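Calreticulin, putative,Calreticulin, putative (Trypanosoma cruzi, PDB 5HCF) is probably a lectin-like chaperone whose globular domain, built on a legume lectin fold, binds both carbohydrate and peptide parts of its clients. Local coordinates at residues K9-W14 and G24-S29; T16-D21 and D95-H100; A49-L54 and D214-E219; L54-P59 and T209-D214. One frame throughout, in Å; residues are numbered along the deposited sequence. Where two conformers were deposited one is given.

Interaction 1 of 4, residues K9-W14 and G24-S29; sequences KSMEHW and GKVEIS
Met11 lays its thioether against the flank of Val26, and Ile28 of the same strand reaches the backbone just before it. The apolar contacts centre on Met11. Its SD lies 3.5 Å from Val26 CG2 and its CE follows at a looser 4.1 Å, the two side chains meeting at a slant. Nearer the backbone, Met11 CB faces Ile28 CD1 at 4.1 Å. With CG set between the backbone N and carbonyl carbon (chi1 82°) and bends at the next two torsions, the methionine turns its sulfur toward Val26.

The second kind of contact is aliphatic carbon on backbone: Ile28 CD1 rests 3.7 Å from Ser10 O, while the other branch, CG2, approaches Lys9 O at 4.0 Å. No hydrogen bond joins the two segments. In the legume lectin sandwich, strand 26-29 pairs with strand 42-45, whereas 9-14 belongs to the connection that leaves strand 2-6 of that sheet for strand 15-16 of the other.

Polar bonds instead shape the loop internally. Ser10 OG accepts from Glu12 N at 3.2 Å, an ST turn, overlapped by a type I turn from Met11 to Trp14 that is closed by Trp14 N to Met11 O at 3.0 Å. His13 NE2 and Trp14 NE1 both bond to Glu6 OE1, tying this turn back to strand 2-6.

Interaction 2 of 4, residues T16-D21 and D95-H100; sequences TSKHRD and DPEKFH
An ST turn at Ser17, just beyond edge strand 15-16, docks on the loop 95-100 that follows strand 83-91; the two loops meet where 95-100 folds over the face of the seven-stranded sheet that carries Ser55 and Asp214, next to edge strand 15-16. Ser17 OG is the focus. It accepts from His19 N at 2.9 Å (156° at the hydrogen), the bond that makes the turn, and it sits between two carbonyls of the other loop, Glu97 O at 3.0 Å and Phe99 O at 2.9 Å, which compete for its single proton. Lys18 N also donates to Glu97 O, at a separation of 2.5 Å that is unusually short and best read with caution. Beyond it the side chains of Lys18 and Glu97 run alongside each other, with Lys18 CD 3.6 Å from Glu97 OE1.

Next to this polar cluster the imidazoles of His19 and His100 stack face to face, their centroids 3.9 Å apart and their planes only 11° from parallel. His19 sends CG away from its own backbone N (chi1 -175°), which carries the ring over to its partner; His100 CB also lies over the His19 face. His100 ND1 donates to Lys98 O at 2.8 Å, close to the ring plane, which fixes the rotation of that ring. This bond puts a proton on ND1, and two imidazoles so closely stacked would probably resist being fully protonated together.

Interaction 3 of 4, residues A49-L54 and D214-E219; sequences ARFYAL and DVWQVE
A G1 beta bulge opens this antiparallel strand pair of the seven-stranded sheet in the legume lectin sandwich: Ala49 and Arg50 both face Gln217, Ala49 adopting the positive phi of 56° that suits the first bulge position. Ala49 N bonds to Val218 O at 2.9 Å, and antiparallel pairing continues with Gln217 N to Arg50 O at 3.1 Å; Tyr52 N reaches Val215 O at 2.8 Å, although the pairing is looser there.

Phe51 and Trp216 form a non-hydrogen-bonded pair on the sheet face that also carries Asp214. The indole turns an edge to the phenyl ring, planes 51° apart, and its CE3 stands 3.5 Å above the centre of the Phe51 face. With CG of Trp216 anti to the backbone N (chi1 157°), the six-membered ring leans back along the bulge, where CE3 comes within 3.3 Å of Arg50 O and CH2 within 3.8 Å of Ala49 C. Asp214 is salt-bridged to Lys89 and lies about 4 Å from a bound acetic acid, probably from the crystallisation liquor. In calreticulins this face is probably the one that receives carbohydrate.

The opposite face looks into the sandwich: Tyr52, Val215 and Gln217 pack on Leu45 of the other sheet, and Tyr52 OH bonds to Glu47 O and Ser220 OG. Tyr52 CB touches Val215 CG2 at 4.1 Å, and Val215 O lies in the plane of the tyrosine ring, at the CD1 edge.

Interaction 4 of 4, residues L54-P59 and T209-D214; sequences LSTAFP and THVGID
Phe58 folds its ring across the backbone of the neighbouring strand at Thr209, His210 and Val211. CB starts 4.0 Å from Thr209 O, and a first torsion that leaves CG anti to the carbonyl carbon (chi1 -56°) swings the ring over the facing chain. CD2 comes to 3.4 Å from Thr209 C, and CE2 to 3.5 Å from His210 O. CZ passes the same peptide, while CE1 on the other rim meets Val211 CB at 4.0 Å, the two side chains crossing at about a right angle. His210 CA lies over one ring face, and Phe4 meets the ring edge-to-face.

The strands themselves pair antiparallel, Leu54 with Ile213 and Thr56 with Val211, each through two backbone bonds, and Phe58 N extends the register to Thr209 O at 3.0 Å. Thr56 CG2 presses on Val211 CG1 at 3.4 Å, side by side; Thr56 OG1 bonds to His13 O. On the other face of the sheet His210 CD2 packs on Ala57 CB at 3.3 Å.

Leu54, Val211, Ile213 and Phe58 thus present hydrocarbon to the sandwich interior, while paired backbone bonds satisfy the amides of Leu54, Thr56, Val211 and Ile213 within this largely buried contact.

Overall arrangement
Interactions 3 and 4 are successive spans of one strand pair, 50-62 with 208-217, sharing Leu54 and Asp214, their centres 16 Å apart. Interactions 1 and 2 both pack against this pair. From interaction 1, Gly24 N reaches Phe51 O at 2.8 Å, a probable hydrogen bond to interaction 3, while Trp14 packs on Leu54 and Thr56. Interaction 2 lies 13 Å from interaction 3 between centres; Ser17 N probably bonds to Ala53 O at 2.9 Å, and Phe99 CZ packs 3.7 Å from Asp214 CB. A bound acetic acid, probably from the crystallisation liquor, lies about 4 Å from the side chain of Asp214, the residue shared by interactions 3 and 4 and touched by Phe99 of interaction 2.

Interaction 1 of 4, residues K9-W14 and G24-S29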
# COMPACT_ATOMS: atom_id res chain seq x y z
N LYS A 9 -16.70 0.56 5.29
CA LYS A 9 -18.09 0.23 5.57
C LYS A 9 -18.96 1.08 4.66
O LYS A 9 -20.08 0.71 4.31
CB LYS A 9 -18.44 0.48 7.04
CG LYS A 9 -18.01 -0.64 7.97
CD LYS A 9 -18.31 -0.30 9.42
CE LYS A 9 -17.81 -1.39 10.35
NZ LYS A 9 -18.04 -1.06 11.79
N SER A 10 -18.41 2.22 4.26
CA SER A 10 -19.05 3.12 3.31
C SER A 10 -18.00 3.69 2.36
O SER A 10 -16.80 3.47 2.54
CB SER A 10 -19.77 4.26 4.04
OG SER A 10 -19.94 5.39 3.20
N MET A 11 -18.45 4.41 1.34
CA MET A 11 -17.53 5.01 0.38
C MET A 11 -17.88 6.45 -0.01
O MET A 11 -17.24 7.04 -0.88
CB MET A 11 -17.46 4.16 -0.89
CG MET A 11 -18.59 4.41 -1.87
SD MET A 11 -18.03 4.28 -3.57
CE MET A 11 -17.46 5.96 -3.85
N GLU A 12 -18.92 7.01 0.62
CA GLU A 12 -19.37 8.36 0.31
C GLU A 12 -18.30 9.41 0.55
O GLU A 12 -18.24 10.41 -0.17
CB GLU A 12 -20.63 8.70 1.11
CG GLU A 12 -21.85 7.91 0.70
CD GLU A 12 -22.12 8.01 -0.79
OE1 GLU A 12 -22.03 9.14 -1.33
OE2 GLU A 12 -22.40 6.97 -1.42
N HIS A 13 -17.45 9.19 1.55
CA HIS A 13 -16.41 10.16 1.90
C HIS A 13 -15.18 10.04 1.00
O HIS A 13 -14.22 10.80 1.12
CB HIS A 13 -15.99 10.01 3.36
CG HIS A 13 -15.56 8.63 3.73
ND1 HIS A 13 -16.44 7.57 3.84
CD2 HIS A 13 -14.34 8.12 4.03
CE1 HIS A 13 -15.78 6.48 4.17
NE2 HIS A 13 -14.50 6.79 4.30
N TRP A 14 -15.20 9.07 0.09
CA TRP A 14 -14.14 8.92 -0.89
C TRP A 14 -14.53 9.61 -2.20
O TRP A 14 -15.62 9.38 -2.73
CB TRP A 14 -13.83 7.45 -1.14
CG TRP A 14 -12.93 6.83 -0.11
CD1 TRP A 14 -13.26 6.51 1.17
CD2 TRP A 14 -11.56 6.47 -0.28
NE1 TRP A 14 -12.17 5.97 1.82
CE2 TRP A 14 -11.11 5.94 0.95
CE3 TRP A 14 -10.65 6.56 -1.34
CZ2 TRP A 14 -9.81 5.48 1.14
CZ3 TRP A 14 -9.36 6.10 -1.16
CH2 TRP A 14 -8.95 5.57 0.07
N GLY A 24 -13.21 3.50 -13.51
CA GLY A 24 -14.03 2.34 -13.21
C GLY A 24 -14.93 2.54 -12.01
O GLY A 24 -14.67 3.38 -11.16
N LYS A 25 -16.01 1.77 -11.95
CA LYS A 25 -16.95 1.88 -10.84
C LYS A 25 -16.51 1.01 -9.67
O LYS A 25 -16.00 -0.10 -9.85
CB LYS A 25 -18.36 1.50 -11.29
CG LYS A 25 -19.34 1.22 -10.15
CD LYS A 25 -20.53 0.40 -10.63
CE LYS A 25 -21.36 -0.12 -9.46
NZ LYS A 25 -22.38 -1.12 -9.90
N VAL A 26 -16.72 1.52 -8.46
CA VAL A 26 -16.40 0.78 -7.25
C VAL A 26 -17.63 0.65 -6.37
O VAL A 26 -18.57 1.45 -6.48
CB VAL A 26 -15.26 1.44 -6.45
CG1 VAL A 26 -14.04 1.69 -7.34
CG2 VAL A 26 -15.74 2.74 -5.80
N GLU A 27 -17.63 -0.34 -5.49
CA GLU A 27 -18.75 -0.57 -4.59
C GLU A 27 -18.28 -1.20 -3.29
O GLU A 27 -17.21 -1.80 -3.23
CB GLU A 27 -19.79 -1.47 -5.26
CG GLU A 27 -19.35 -2.92 -5.34
CD GLU A 27 -20.34 -3.78 -6.08
OE1 GLU A 27 -21.48 -3.33 -6.33
OE2 GLU A 27 -19.97 -4.93 -6.41
N ILE A 28 -19.09 -1.07 -2.25
CA ILE A 28 -18.86 -1.79 -1.01
C ILE A 28 -19.42 -3.20 -1.17
O ILE A 28 -20.59 -3.37 -1.49
CB ILE A 28 -19.51 -1.09 0.19
CG1 ILE A 28 -18.93 0.32 0.38
CG2 ILE A 28 -19.37 -1.93 1.45
CD1 ILE A 28 -17.42 0.36 0.56
N SER A 29 -18.58 -4.21 -0.94
CA SER A 29 -18.98 -5.59 -1.19
C SER A 29 -18.05 -6.60 -0.52
O SER A 29 -16.88 -6.31 -0.27
CB SER A 29 -19.03 -5.86 -2.69
OG SER A 29 -18.82 -7.23 -2.96

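Interaction 2 of 4, residues T16-D21 and D95-H100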
# COMPACT_ATOMS: atom_id res chain seq x y z
N THR A 16 -14.01 10.33 -6.20
CA THR A 16 -13.49 9.74 -7.43
C THR A 16 -13.08 10.85 -8.39
O THR A 16 -13.82 11.80 -8.61
CB THR A 16 -14.54 8.83 -8.10
OG1 THR A 16 -15.08 7.92 -7.13
CG2 THR A 16 -13.90 8.05 -9.24
N SER A 17 -11.89 10.71 -8.97
CA SER A 17 -11.31 11.77 -9.79
C SER A 17 -12.13 12.11 -11.04
O SER A 17 -12.93 11.31 -11.50
CB SER A 17 -9.89 11.37 -10.21
OG SER A 17 -9.39 12.27 -11.19
N LYS A 18 -11.92 13.32 -11.55
CA LYS A 18 -12.56 13.74 -12.79
C LYS A 18 -11.53 13.87 -13.91
O LYS A 18 -11.78 14.51 -14.94
CB LYS A 18 -13.30 15.07 -12.60
CG LYS A 18 -14.51 14.99 -11.69
CD LYS A 18 -15.25 16.33 -11.68
CE LYS A 18 -16.59 16.21 -12.39
NZ LYS A 18 -17.63 15.58 -11.52
N HIS A 19 -10.36 13.27 -13.70
CA HIS A 19 -9.28 13.37 -14.67
C HIS A 19 -9.62 12.62 -15.96
O HIS A 19 -9.06 12.90 -17.02
CB HIS A 19 -7.98 12.84 -14.08
CG HIS A 19 -6.79 13.00 -14.98
ND1 HIS A 19 -6.18 14.22 -15.18
CD2 HIS A 19 -6.10 12.11 -15.72
CE1 HIS A 19 -5.16 14.06 -16.01
NE2 HIS A 19 -5.10 12.79 -16.36
N ARG A 20 -10.55 11.67 -15.86
CA ARG A 20 -11.06 10.95 -17.03
C ARG A 20 -12.54 10.68 -16.80
O ARG A 20 -12.97 10.46 -15.67
CB ARG A 20 -10.28 9.65 -17.25
CG ARG A 20 -8.77 9.82 -17.16
CD ARG A 20 -7.98 8.51 -17.29
NE ARG A 20 -7.80 8.07 -18.68
CZ ARG A 20 -8.42 7.04 -19.23
NH1 ARG A 20 -9.29 6.33 -18.53
NH2 ARG A 20 -8.18 6.72 -20.50
N ASP A 21 -13.34 10.69 -17.87
CA ASP A 21 -14.78 10.46 -17.71
C ASP A 21 -15.12 8.98 -17.65
O ASP A 21 -16.29 8.60 -17.63
CB ASP A 21 -15.56 11.12 -18.86
CG ASP A 21 -15.28 10.50 -20.22
OD1 ASP A 21 -14.58 9.46 -20.30
OD2 ASP A 21 -15.78 11.03 -21.23
N ASP A 95 -5.58 17.96 -5.10
CA ASP A 95 -6.99 18.05 -5.46
C ASP A 95 -7.49 16.68 -5.90
O ASP A 95 -7.11 16.20 -6.97
CB ASP A 95 -7.20 19.08 -6.57
CG ASP A 95 -8.67 19.33 -6.89
OD1 ASP A 95 -9.53 18.49 -6.56
OD2 ASP A 95 -8.97 20.38 -7.51
N PRO A 96 -8.35 16.05 -5.09
CA PRO A 96 -8.88 14.71 -5.36
C PRO A 96 -9.54 14.54 -6.74
O PRO A 96 -9.50 13.44 -7.29
CB PRO A 96 -9.92 14.52 -4.25
CG PRO A 96 -9.46 15.40 -3.15
CD PRO A 96 -8.85 16.60 -3.82
N GLU A 97 -10.11 15.61 -7.29
CA GLU A 97 -10.81 15.52 -8.58
C GLU A 97 -9.85 15.51 -9.78
O GLU A 97 -10.24 15.09 -10.87
CB GLU A 97 -11.82 16.67 -8.72
CG GLU A 97 -13.00 16.54 -7.77
CD GLU A 97 -14.10 17.54 -8.06
OE1 GLU A 97 -13.93 18.37 -8.99
OE2 GLU A 97 -15.13 17.50 -7.37
N LYS A 98 -8.62 15.95 -9.57
CA LYS A 98 -7.61 15.87 -10.62
C LYS A 98 -6.57 14.83 -10.26
O LYS A 98 -5.46 14.82 -10.79
CB LYS A 98 -6.93 17.21 -10.88
CG LYS A 98 -7.85 18.34 -11.29
CD LYS A 98 -7.06 19.63 -11.34
CE LYS A 98 -7.94 20.82 -11.69
NZ LYS A 98 -7.09 22.02 -11.97
N PHE A 99 -6.94 13.94 -9.34
CA PHE A 99 -6.05 12.89 -8.89
C PHE A 99 -5.83 11.86 -10.00
O PHE A 99 -6.78 11.30 -10.53
CB PHE A 99 -6.63 12.21 -7.65
CG PHE A 99 -5.83 11.03 -7.17
CD1 PHE A 99 -4.45 11.08 -7.09
CD2 PHE A 99 -6.47 9.85 -6.80
CE1 PHE A 99 -3.72 9.99 -6.65
CE2 PHE A 99 -5.75 8.76 -6.36
CZ PHE A 99 -4.38 8.83 -6.28
N HIS A 100 -4.57 11.62 -10.33
CA HIS A 100 -4.24 10.63 -11.35
C HIS A 100 -2.81 10.13 -11.16
O HIS A 100 -2.12 10.53 -10.21
CB HIS A 100 -4.43 11.20 -12.75
CG HIS A 100 -3.49 12.32 -13.08
ND1 HIS A 100 -3.53 13.54 -12.44
CD2 HIS A 100 -2.48 12.41 -13.98
CE1 HIS A 100 -2.59 14.33 -12.93
NE2 HIS A 100 -1.94 13.66 -13.87

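Interaction 3 of 4, residues A49-L54 and D214-E219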
# COMPACT_ATOMS: atom_id res chain seq x y z
N ALA A 49 -10.76 -4.05 -17.28
CA ALA A 49 -10.08 -3.16 -18.23
C ALA A 49 -10.38 -1.68 -17.99
O ALA A 49 -10.76 -0.96 -18.91
CB ALA A 49 -10.46 -3.54 -19.66
N ARG A 50 -10.19 -1.23 -16.75
CA ARG A 50 -10.42 0.16 -16.39
C ARG A 50 -9.28 0.72 -15.54
O ARG A 50 -8.56 -0.03 -14.87
CB ARG A 50 -11.74 0.32 -15.63
CG ARG A 50 -12.98 -0.11 -16.40
CD ARG A 50 -13.44 0.95 -17.38
NE ARG A 50 -14.45 0.45 -18.31
CZ ARG A 50 -14.19 -0.37 -19.31
NH1 ARG A 50 -12.95 -0.80 -19.51
NH2 ARG A 50 -15.16 -0.79 -20.12
N PHE A 51 -9.13 2.03 -15.55
CA PHE A 51 -8.30 2.71 -14.57
C PHE A 51 -9.18 3.07 -13.38
O PHE A 51 -10.38 3.30 -13.53
CB PHE A 51 -7.67 3.98 -15.15
CG PHE A 51 -6.62 3.72 -16.19
CD1 PHE A 51 -5.30 3.49 -15.82
CD2 PHE A 51 -6.95 3.71 -17.54
CE1 PHE A 51 -4.33 3.27 -16.78
CE2 PHE A 51 -5.97 3.49 -18.50
CZ PHE A 51 -4.66 3.27 -18.12
N TYR A 52 -8.59 3.10 -12.19
CA TYR A 52 -9.32 3.55 -11.02
C TYR A 52 -8.56 4.69 -10.35
O TYR A 52 -7.33 4.71 -10.35
CB TYR A 52 -9.55 2.39 -10.05
CG TYR A 52 -10.45 1.31 -10.61
CD1 TYR A 52 -9.96 0.37 -11.52
CD2 TYR A 52 -11.79 1.22 -10.24
CE1 TYR A 52 -10.78 -0.62 -12.04
CE2 TYR A 52 -12.61 0.24 -10.75
CZ TYR A 52 -12.11 -0.68 -11.65
OH TYR A 52 -12.94 -1.66 -12.15
N ALA A 53 -9.29 5.65 -9.80
CA ALA A 53 -8.67 6.79 -9.12
C ALA A 53 -9.66 7.44 -8.17
O ALA A 53 -10.48 8.26 -8.58
CB ALA A 53 -8.16 7.80 -10.13
N LEU A 54 -9.57 7.07 -6.90
CA LEU A 54 -10.40 7.67 -5.86
C LEU A 54 -9.60 7.83 -4.57
O LEU A 54 -8.65 7.09 -4.30
CB LEU A 54 -11.67 6.82 -5.64
CG LEU A 54 -11.53 5.32 -5.37
CD1 LEU A 54 -11.12 5.02 -3.95
CD2 LEU A 54 -12.84 4.61 -5.69
N ASP A 214 -4.97 4.37 -6.92
CA ASP A 214 -4.74 4.68 -8.32
C ASP A 214 -4.16 3.44 -8.99
O ASP A 214 -2.94 3.22 -8.96
CB ASP A 214 -3.81 5.88 -8.45
CG ASP A 214 -3.21 6.00 -9.84
OD1 ASP A 214 -3.92 5.73 -10.83
OD2 ASP A 214 -2.01 6.35 -9.93
N VAL A 215 -5.02 2.61 -9.57
CA VAL A 215 -4.57 1.35 -10.16
C VAL A 215 -5.21 1.07 -11.50
O VAL A 215 -6.28 1.59 -11.81
CB VAL A 215 -4.85 0.15 -9.23
CG1 VAL A 215 -4.17 0.33 -7.90
CG2 VAL A 215 -6.35 -0.05 -9.05
N TRP A 216 -4.54 0.25 -12.30
CA TRP A 216 -5.10 -0.29 -13.53
C TRP A 216 -5.40 -1.77 -13.34
O TRP A 216 -4.58 -2.50 -12.77
CB TRP A 216 -4.14 -0.08 -14.70
CG TRP A 216 -4.34 -1.03 -15.85
CD1 TRP A 216 -3.67 -2.20 -16.08
CD2 TRP A 216 -5.27 -0.89 -16.93
NE1 TRP A 216 -4.13 -2.79 -17.23
CE2 TRP A 216 -5.12 -2.01 -17.77
CE3 TRP A 216 -6.23 0.08 -17.26
CZ2 TRP A 216 -5.87 -2.19 -18.92
CZ3 TRP A 216 -6.98 -0.11 -18.41
CH2 TRP A 216 -6.80 -1.23 -19.22
N GLN A 217 -6.57 -2.21 -13.79
CA GLN A 217 -6.93 -3.62 -13.71
C GLN A 217 -7.53 -4.15 -15.01
O GLN A 217 -8.49 -3.59 -15.54
CB GLN A 217 -7.93 -3.88 -12.58
CG GLN A 217 -7.31 -4.00 -11.19
CD GLN A 217 -8.26 -4.63 -10.20
OE1 GLN A 217 -9.29 -4.07 -9.85
NE2 GLN A 217 -7.93 -5.84 -9.76
N VAL A 218 -6.94 -5.24 -15.51
CA VAL A 218 -7.51 -5.96 -16.64
C VAL A 218 -8.65 -6.84 -16.13
O VAL A 218 -9.80 -6.66 -16.52
CB VAL A 218 -6.48 -6.85 -17.36
CG1 VAL A 218 -7.16 -7.63 -18.47
CG2 VAL A 218 -5.34 -6.00 -17.91
N GLU A 219 -8.32 -7.79 -15.26
CA GLU A 219 -9.32 -8.61 -14.59
C GLU A 219 -9.67 -7.96 -13.25
O GLU A 219 -8.88 -8.01 -12.31
CB GLU A 219 -8.83 -10.04 -14.37
CG GLU A 219 -8.31 -10.73 -15.64
CD GLU A 219 -6.88 -10.33 -16.01
OE1 GLU A 219 -6.17 -9.74 -15.17
OE2 GLU A 219 -6.47 -10.60 -17.16

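Interaction 4 of 4, residues L54-P59 and T209-D214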
# COMPACT_ATOMS: atom_id res chain seq x y z
N LEU A 54 -9.57 7.07 -6.90
CA LEU A 54 -10.40 7.67 -5.86
C LEU A 54 -9.60 7.83 -4.57
O LEU A 54 -8.65 7.09 -4.30
CB LEU A 54 -11.67 6.82 -5.64
CG LEU A 54 -11.53 5.32 -5.37
CD1 LEU A 54 -11.12 5.02 -3.95
CD2 LEU A 54 -12.84 4.61 -5.69
N SER A 55 -9.98 8.82 -3.77
CA SER A 55 -9.18 9.22 -2.62
C SER A 55 -10.04 9.76 -1.48
O SER A 55 -11.20 10.10 -1.68
CB SER A 55 -8.15 10.28 -3.03
OG SER A 55 -8.73 11.29 -3.84
N THR A 56 -9.46 9.81 -0.30
CA THR A 56 -10.11 10.42 0.85
C THR A 56 -9.07 11.18 1.66
O THR A 56 -7.89 10.84 1.64
CB THR A 56 -10.83 9.38 1.73
OG1 THR A 56 -11.66 10.05 2.68
CG2 THR A 56 -9.82 8.51 2.46
N ALA A 57 -9.52 12.20 2.37
CA ALA A 57 -8.61 13.03 3.15
C ALA A 57 -8.53 12.55 4.59
O ALA A 57 -9.54 12.18 5.19
CB ALA A 57 -9.04 14.49 3.10
N PHE A 58 -7.31 12.54 5.14
CA PHE A 58 -7.13 12.27 6.55
C PHE A 58 -7.83 13.37 7.35
O PHE A 58 -7.73 14.55 7.00
CB PHE A 58 -5.64 12.22 6.91
CG PHE A 58 -4.85 11.22 6.12
CD1 PHE A 58 -5.27 9.91 6.01
CD2 PHE A 58 -3.67 11.60 5.48
CE1 PHE A 58 -4.53 8.99 5.27
CE2 PHE A 58 -2.93 10.69 4.75
CZ PHE A 58 -3.36 9.38 4.65
N PRO A 59 -8.53 12.99 8.43
CA PRO A 59 -9.22 13.99 9.26
C PRO A 59 -8.22 15.01 9.80
O PRO A 59 -8.52 16.20 9.89
CB PRO A 59 -9.84 13.15 10.39
CG PRO A 59 -9.78 11.73 9.93
CD PRO A 59 -8.62 11.63 8.99
N THR A 209 -1.72 14.13 3.51
CA THR A 209 -3.05 14.71 3.57
C THR A 209 -4.14 13.81 2.97
O THR A 209 -5.30 13.91 3.35
CB THR A 209 -3.07 16.07 2.85
OG1 THR A 209 -4.23 16.81 3.24
CG2 THR A 209 -3.06 15.87 1.35
N HIS A 210 -3.77 12.94 2.05
CA HIS A 210 -4.73 12.02 1.44
C HIS A 210 -4.20 10.60 1.32
O HIS A 210 -2.99 10.38 1.24
CB HIS A 210 -5.14 12.50 0.05
CG HIS A 210 -5.91 13.79 0.05
ND1 HIS A 210 -5.35 14.99 -0.32
CD2 HIS A 210 -7.21 14.05 0.34
CE1 HIS A 210 -6.26 15.94 -0.24
NE2 HIS A 210 -7.39 15.40 0.16
N VAL A 211 -5.12 9.63 1.31
CA VAL A 211 -4.81 8.30 0.81
C VAL A 211 -5.58 8.12 -0.49
O VAL A 211 -6.74 8.52 -0.60
CB VAL A 211 -5.19 7.19 1.81
CG1 VAL A 211 -6.69 7.19 2.07
CG2 VAL A 211 -4.75 5.84 1.29
N GLY A 212 -4.95 7.53 -1.49
CA GLY A 212 -5.60 7.32 -2.77
C GLY A 212 -5.36 5.95 -3.35
O GLY A 212 -4.31 5.34 -3.13
N ILE A 213 -6.34 5.45 -4.10
CA ILE A 213 -6.18 4.22 -4.85
C ILE A 213 -6.15 4.55 -6.33
O ILE A 213 -7.14 4.97 -6.91
CB ILE A 213 -7.30 3.21 -4.56
CG1 ILE A 213 -7.12 2.60 -3.17
CG2 ILE A 213 -7.31 2.11 -5.60
CD1 ILE A 213 -8.34 1.89 -2.63
N ASP A 214 -4.97 4.37 -6.92
CA ASP A 214 -4.74 4.68 -8.32
C ASP A 214 -4.16 3.44 -8.99
O ASP A 214 -2.94 3.22 -8.96
CB ASP A 214 -3.81 5.88 -8.45
CG ASP A 214 -3.21 6.00 -9.84
OD1 ASP A 214 -3.92 5.73 -10.83
OD2 ASP A 214 -2.01 6.35 -9.93